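Local coordinates for protein probable hydrogenase maturation factor HypB (Methanocaldococcus jannaschii, PDB 2HF9) that forms a homodimer that binds GTP, probably hydrolyses it slowly, and is probably required for inserting nickel into the metal centre of [NiFe] hydrogenases during their maturation, at residues Lys51-Lys63 and Phe79-Val91. Residues are numbered along the deposited sequence; the frame is centred on the assembly and turned at random.
Sequences KTLLIEKLIDNLK and FDAERMEKHGAKV. With MG (magnesium ion), chain C; GSP (5'-guanosine-diphosphate-monothiophosphate), chain E.
Helix 51-62 and helix 79-85 run nearly parallel, their axes 9.8 Å apart and crossing at -19°, with Thr-52 beside Asp-80, Glu-56 beside Met-84 and Asp-60 beside His-87. At the nucleotide end, Thr-52 OG1 and Asp-80 OD2 each bind magnesium at 2.1 Å; the ion also takes two phosphate oxygens of the GTP analogue, a water and Glu-125. Asp-80 OD1 makes a salt bridge to Lys-158 of the second subunit.

Arg-83 reaches across to helix 51-62 and to the nucleotide. Thr-52 CG2 sits over the centre of one guanidinium face, while Arg-83 NH1 donates to O2A of the nucleotide's alpha-phosphate (2.9 Å) and Arg-83 NH2 to Glu-56 OE2 (3.0 Å), which it meets from above the carboxylate plane. Cutting Arg-83 back to an alanine is likely to leave the alpha-phosphate without this charged partner and Glu-56 OE2 without its salt-bridge mate. The other oxygen, Glu-56 OE1, pairs with Lys-86 NZ at 2.7 Å and accepts a weak bond from His-87 NE2.

With CG beside the backbone N (chi1 -70°), the His-87 ring reaches helix 51-62: ND1 donates almost in the ring plane to Asp-60 OD1 (2.6 Å), on its syn side, and Glu-56 CB lies over one face in a CH-pi contact. Gly-88 then closes the helix in a Schellman motif.

Beneath this polar row, Ile-55 meets the Met-84 methyl, and Ile-59 CD1 touches Ala-89 CB (3.9 Å). Ile-55, Ile-59 and Met-84 also rest on Cys-70 of strand 68-74, packing both helices of this P-loop fold against its parallel sheet; helix 211-224 flanks helix 51-62 through Leu-58.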
loop_
_atom_site.group_PDB
_atom_site.type_symbol
_atom_site.label_atom_id
_atom_site.label_comp_id
_atom_site.label_asym_id
_atom_site.label_seq_id
_atom_site.Cartn_x
_atom_site.Cartn_y
_atom_site.Cartn_z
ATOM N N LYS A 51 -7.206 6.861 5.924
ATOM C CA LYS A 51 -8.593 6.782 5.435
ATOM C C LYS A 51 -9.602 6.689 6.578
ATOM O O LYS A 51 -10.588 7.426 6.610
ATOM C CB LYS A 51 -8.785 5.583 4.491
ATOM C CG LYS A 51 -7.898 5.571 3.246
ATOM C CD LYS A 51 -8.230 4.388 2.309
ATOM C CE LYS A 51 -7.763 3.034 2.858
ATOM N NZ LYS A 51 -6.311 3.021 3.189
ATOM N N THR A 52 -9.357 5.775 7.512
ATOM C CA THR A 52 -10.296 5.557 8.616
ATOM C C THR A 52 -10.361 6.767 9.536
ATOM O O THR A 52 -11.450 7.221 9.878
ATOM C CB THR A 52 -9.981 4.285 9.409
ATOM O OG1 THR A 52 -10.012 3.163 8.520
ATOM C CG2 THR A 52 -11.019 4.068 10.509
ATOM N N LEU A 53 -9.199 7.300 9.912
ATOM C CA LEU A 53 -9.160 8.494 10.753
ATOM C C LEU A 53 -9.879 9.676 10.095
ATOM O O LEU A 53 -10.587 10.422 10.769
ATOM C CB LEU A 53 -7.725 8.862 11.130
ATOM C CG LEU A 53 -7.541 9.904 12.245
ATOM C CD1 LEU A 53 -8.345 9.570 13.506
ATOM C CD2 LEU A 53 -6.062 10.058 12.577
ATOM N N LEU A 54 -9.708 9.833 8.783
ATOM C CA LEU A 54 -10.419 10.864 8.027
ATOM C C LEU A 54 -11.929 10.644 8.073
ATOM O O LEU A 54 -12.691 11.581 8.328
ATOM C CB LEU A 54 -9.933 10.918 6.572
ATOM C CG LEU A 54 -10.619 11.928 5.639
ATOM C CD1 LEU A 54 -10.498 13.366 6.163
ATOM C CD2 LEU A 54 -10.073 11.820 4.220
ATOM N N ILE A 55 -12.351 9.406 7.827
ATOM C CA ILE A 55 -13.772 9.051 7.850
ATOM C C ILE A 55 -14.366 9.302 9.244
ATOM O O ILE A 55 -15.456 9.879 9.370
ATOM C CB ILE A 55 -14.003 7.591 7.357
ATOM C CG1 ILE A 55 -13.888 7.529 5.829
ATOM C CG2 ILE A 55 -15.369 7.056 7.810
ATOM C CD1 ILE A 55 -13.767 6.124 5.261
ATOM N N GLU A 56 -13.626 8.900 10.276
ATOM C CA GLU A 56 -14.017 9.136 11.673
ATOM C C GLU A 56 -14.247 10.617 11.944
ATOM O O GLU A 56 -15.282 10.997 12.492
ATOM C CB GLU A 56 -12.956 8.598 12.638
ATOM C CG GLU A 56 -12.910 7.085 12.746
ATOM C CD GLU A 56 -11.888 6.611 13.759
ATOM O OE1 GLU A 56 -12.296 6.022 14.775
ATOM O OE2 GLU A 56 -10.682 6.840 13.554
ATOM N N LYS A 57 -13.283 11.447 11.548
ATOM C CA LYS A 57 -13.388 12.896 11.717
ATOM C C LYS A 57 -14.556 13.481 10.926
ATOM O O LYS A 57 -15.266 14.357 11.423
ATOM C CB LYS A 57 -12.073 13.598 11.337
ATOM C CG LYS A 57 -10.894 13.295 12.265
ATOM C CD LYS A 57 -11.113 13.844 13.661
ATOM C CE LYS A 57 -9.884 13.661 14.537
ATOM N NZ LYS A 57 -10.144 14.199 15.906
ATOM N N LEU A 58 -14.754 12.995 9.700
ATOM C CA LEU A 58 -15.887 13.430 8.880
ATOM C C LEU A 58 -17.242 13.081 9.500
ATOM O O LEU A 58 -18.147 13.923 9.522
ATOM C CB LEU A 58 -15.785 12.883 7.455
ATOM C CG LEU A 58 -14.695 13.494 6.562
ATOM C CD1 LEU A 58 -14.599 12.718 5.258
ATOM C CD2 LEU A 58 -14.946 14.971 6.287
ATOM N N ILE A 59 -17.377 11.852 9.999
ATOM C CA ILE A 59 -18.582 11.440 10.733
ATOM C C ILE A 59 -18.870 12.397 11.896
ATOM O O ILE A 59 -19.956 12.976 11.972
ATOM C CB ILE A 59 -18.486 9.981 11.254
ATOM C CG1 ILE A 59 -18.462 8.993 10.084
ATOM C CG2 ILE A 59 -19.667 9.652 12.189
ATOM C CD1 ILE A 59 -17.924 7.613 10.452
ATOM N N ASP A 60 -17.890 12.567 12.782
ATOM C CA ASP A 60 -18.027 13.444 13.953
ATOM C C ASP A 60 -18.519 14.843 13.596
ATOM O O ASP A 60 -19.339 15.425 14.310
ATOM C CB ASP A 60 -16.689 13.573 14.690
ATOM C CG ASP A 60 -16.296 12.310 15.422
ATOM O OD1 ASP A 60 -17.093 11.355 15.444
ATOM O OD2 ASP A 60 -15.178 12.275 15.980
ATOM N N ASN A 61 -18.017 15.375 12.489
ATOM C CA ASN A 61 -18.254 16.771 12.157
ATOM C C ASN A 61 -19.425 17.021 11.208
ATOM O O ASN A 61 -19.841 18.164 11.023
ATOM C CB ASN A 61 -16.948 17.430 11.691
ATOM C CG ASN A 61 -15.951 17.588 12.834
ATOM O OD1 ASN A 61 -16.134 18.434 13.713
ATOM N ND2 ASN A 61 -14.911 16.750 12.847
ATOM N N LEU A 62 -19.989 15.948 10.655
ATOM C CA LEU A 62 -21.104 16.064 9.711
ATOM C C LEU A 62 -22.393 15.395 10.192
ATOM O O LEU A 62 -23.451 15.594 9.589
ATOM C CB LEU A 62 -20.711 15.501 8.337
ATOM C CG LEU A 62 -19.670 16.259 7.510
ATOM C CD1 LEU A 62 -19.194 15.403 6.331
ATOM C CD2 LEU A 62 -20.207 17.600 7.032
ATOM N N LYS A 63 -22.308 14.621 11.273
ATOM C CA LYS A 63 -23.456 13.823 11.735
ATOM C C LYS A 63 -24.630 14.665 12.249
ATOM O O LYS A 63 -25.755 14.172 12.330
ATOM C CB LYS A 63 -23.037 12.776 12.775
ATOM C CG LYS A 63 -22.516 13.325 14.093
ATOM C CD LYS A 63 -22.006 12.194 14.969
ATOM C CE LYS A 63 -21.692 12.673 16.372
ATOM N NZ LYS A 63 -21.107 11.573 17.192
ATOM N N PHE A 79 -11.742 -4.324 12.095
ATOM C CA PHE A 79 -10.916 -3.270 12.704
ATOM C C PHE A 79 -11.455 -1.871 12.406
ATOM O O PHE A 79 -11.647 -1.059 13.314
ATOM C CB PHE A 79 -9.453 -3.384 12.260
ATOM C CG PHE A 79 -8.762 -4.630 12.749
ATOM C CD1 PHE A 79 -8.545 -5.701 11.891
ATOM C CD2 PHE A 79 -8.341 -4.733 14.070
ATOM C CE1 PHE A 79 -7.910 -6.859 12.341
ATOM C CE2 PHE A 79 -7.712 -5.882 14.531
ATOM C CZ PHE A 79 -7.495 -6.949 13.662
ATOM N N ASP A 80 -11.709 -1.597 11.132
ATOM C CA ASP A 80 -12.193 -0.279 10.731
ATOM C C ASP A 80 -13.696 -0.120 10.899
ATOM O O ASP A 80 -14.171 0.980 11.189
ATOM C CB ASP A 80 -11.768 0.035 9.303
ATOM C CG ASP A 80 -10.269 0.207 9.177
ATOM O OD1 ASP A 80 -9.563 0.218 10.211
ATOM O OD2 ASP A 80 -9.791 0.349 8.040
ATOM N N ALA A 81 -14.436 -1.211 10.710
ATOM C CA ALA A 81 -15.878 -1.206 10.954
ATOM C C ALA A 81 -16.172 -0.792 12.398
ATOM O O ALA A 81 -16.996 0.095 12.634
ATOM C CB ALA A 81 -16.483 -2.572 10.650
ATOM N N GLU A 82 -15.478 -1.421 13.348
ATOM C CA GLU A 82 -15.645 -1.128 14.779
ATOM C C GLU A 82 -15.306 0.328 15.117
ATOM O O GLU A 82 -15.995 0.964 15.928
ATOM C CB GLU A 82 -14.822 -2.099 15.634
ATOM C CG GLU A 82 -15.416 -3.509 15.715
ATOM C CD GLU A 82 -14.484 -4.526 16.359
ATOM O OE1 GLU A 82 -13.517 -4.121 17.042
ATOM O OE2 GLU A 82 -14.725 -5.743 16.186
ATOM N N ARG A 83 -14.260 0.854 14.480
ATOM C CA ARG A 83 -13.879 2.265 14.630
ATOM C C ARG A 83 -14.981 3.213 14.156
ATOM O O ARG A 83 -15.322 4.163 14.856
ATOM C CB ARG A 83 -12.550 2.562 13.920
ATOM C CG ARG A 83 -11.321 2.227 14.760
ATOM C CD ARG A 83 -10.021 2.287 13.964
ATOM N NE ARG A 83 -9.616 3.655 13.630
ATOM C CZ ARG A 83 -8.525 3.971 12.935
ATOM N NH1 ARG A 83 -7.709 3.025 12.487
ATOM N NH2 ARG A 83 -8.251 5.243 12.678
ATOM N N MET A 84 -15.549 2.943 12.982
ATOM C CA MET A 84 -16.616 3.783 12.434
ATOM C C MET A 84 -17.911 3.681 13.230
ATOM O O MET A 84 -18.655 4.659 13.340
ATOM C CB MET A 84 -16.877 3.435 10.973
ATOM C CG MET A 84 -15.700 3.716 10.068
ATOM S SD MET A 84 -15.946 3.007 8.444
ATOM C CE MET A 84 -14.276 3.120 7.812
ATOM N N GLU A 85 -18.170 2.491 13.771
ATOM C CA GLU A 85 -19.359 2.226 14.579
ATOM C C GLU A 85 -19.440 3.075 15.851
ATOM O O GLU A 85 -20.510 3.580 16.189
ATOM C CB GLU A 85 -19.449 0.736 14.929
ATOM C CG GLU A 85 -20.059 -0.122 13.836
ATOM C CD GLU A 85 -20.053 -1.611 14.160
ATOM O OE1 GLU A 85 -19.744 -1.992 15.312
ATOM O OE2 GLU A 85 -20.361 -2.408 13.253
ATOM N N LYS A 86 -18.315 3.241 16.544
ATOM C CA LYS A 86 -18.305 4.012 17.793
ATOM C C LYS A 86 -18.523 5.516 17.568
ATOM O O LYS A 86 -18.812 6.252 18.513
ATOM C CB LYS A 86 -17.045 3.737 18.630
ATOM C CG LYS A 86 -15.733 4.149 17.989
ATOM C CD LYS A 86 -14.637 4.342 19.034
ATOM C CE LYS A 86 -13.250 4.213 18.414
ATOM N NZ LYS A 86 -13.038 5.112 17.235
ATOM N N HIS A 87 -18.402 5.954 16.314
ATOM C CA HIS A 87 -18.646 7.350 15.949
ATOM C C HIS A 87 -20.096 7.625 15.535
ATOM O O HIS A 87 -20.444 8.757 15.196
ATOM C CB HIS A 87 -17.661 7.805 14.867
ATOM C CG HIS A 87 -16.255 7.943 15.361
ATOM N ND1 HIS A 87 -15.746 9.133 15.837
ATOM C CD2 HIS A 87 -15.258 7.037 15.474
ATOM C CE1 HIS A 87 -14.493 8.954 16.215
ATOM N NE2 HIS A 87 -14.170 7.692 16.000
ATOM N N GLY A 88 -20.935 6.593 15.576
ATOM C CA GLY A 88 -22.372 6.749 15.333
ATOM C C GLY A 88 -22.830 6.592 13.893
ATOM O O GLY A 88 -23.868 7.134 13.502
ATOM N N ALA A 89 -22.058 5.857 13.098
ATOM C CA ALA A 89 -22.456 5.546 11.731
ATOM C C ALA A 89 -22.933 4.104 11.650
ATOM O O ALA A 89 -22.479 3.247 12.412
ATOM C CB ALA A 89 -21.303 5.775 10.767
ATOM N N LYS A 90 -23.860 3.849 10.732
ATOM C CA LYS A 90 -24.223 2.485 10.378
ATOM C C LYS A 90 -23.154 1.954 9.430
ATOM O O LYS A 90 -22.800 2.620 8.457
ATOM C CB LYS A 90 -25.607 2.435 9.737
ATOM C CG LYS A 90 -26.098 1.018 9.476
ATOM C CD LYS A 90 -27.510 0.814 10.002
ATOM C CE LYS A 90 -28.007 -0.600 9.716
ATOM N NZ LYS A 90 -27.057 -1.646 10.203
ATOM N N VAL A 91 -22.628 0.771 9.729
ATOM C CA VAL A 91 -21.503 0.224 8.977
ATOM C C VAL A 91 -21.812 -1.158 8.411
ATOM O O VAL A 91 -22.309 -2.036 9.120
ATOM C CB VAL A 91 -20.219 0.141 9.844
ATOM C CG1 VAL A 91 -19.017 -0.263 8.995
ATOM C CG2 VAL A 91 -19.957 1.464 10.554
HETATM MG MG MG C . -8.536 2.021 7.642
HETATM P PG GSP E . -5.726 0.938 6.551
HETATM O O3B GSP E . -5.147 2.332 7.107
HETATM S S1G GSP E . -5.137 0.660 4.955
HETATM O O2G GSP E . -5.210 -0.149 7.513
HETATM O O3G GSP E . -7.262 0.980 6.588
HETATM P PB GSP E . -5.913 3.749 7.013
HETATM O O1B GSP E . -5.560 4.392 5.731
HETATM O O2B GSP E . -7.369 3.645 7.225
HETATM P PA GSP E . -5.569 4.897 9.667
HETATM O O1A GSP E . -6.718 5.829 9.758
HETATM O O2A GSP E . -5.820 3.636 10.412
HETATM O O3A GSP E . -5.143 4.610 8.141
HETATM O "O5'" GSP E . -4.259 5.664 10.179
HETATM C "C5'" GSP E . -2.993 5.035 10.169
HETATM C "C4'" GSP E . -2.116 5.622 11.270
HETATM O "O4'" GSP E . -1.728 6.947 10.948
HETATM C "C3'" GSP E . -2.811 5.696 12.619
HETATM O "O3'" GSP E . -1.834 5.358 13.578
HETATM C "C2'" GSP E . -3.202 7.151 12.758
HETATM O "O2'" GSP E . -3.205 7.577 14.094
HETATM C "C1'" GSP E . -2.100 7.845 11.982
HETATM N N9 GSP E . -2.452 9.112 11.320
HETATM C C8 GSP E . -3.438 9.344 10.393
HETATM N N7 GSP E . -3.358 10.640 10.016
HETATM C C5 GSP E . -2.331 11.227 10.673
HETATM C C6 GSP E . -1.810 12.520 10.659
HETATM O O6 GSP E . -2.308 13.383 9.940
HETATM N N1 GSP E . -0.720 12.819 11.457
HETATM C C2 GSP E . -0.158 11.846 12.267
HETATM N N2 GSP E . 0.884 12.139 13.038
HETATM N N3 GSP E . -0.676 10.563 12.276
HETATM C C4 GSP E . -1.745 10.267 11.487
HETATM O O HOH W 1 -7.522 1.766 9.396
#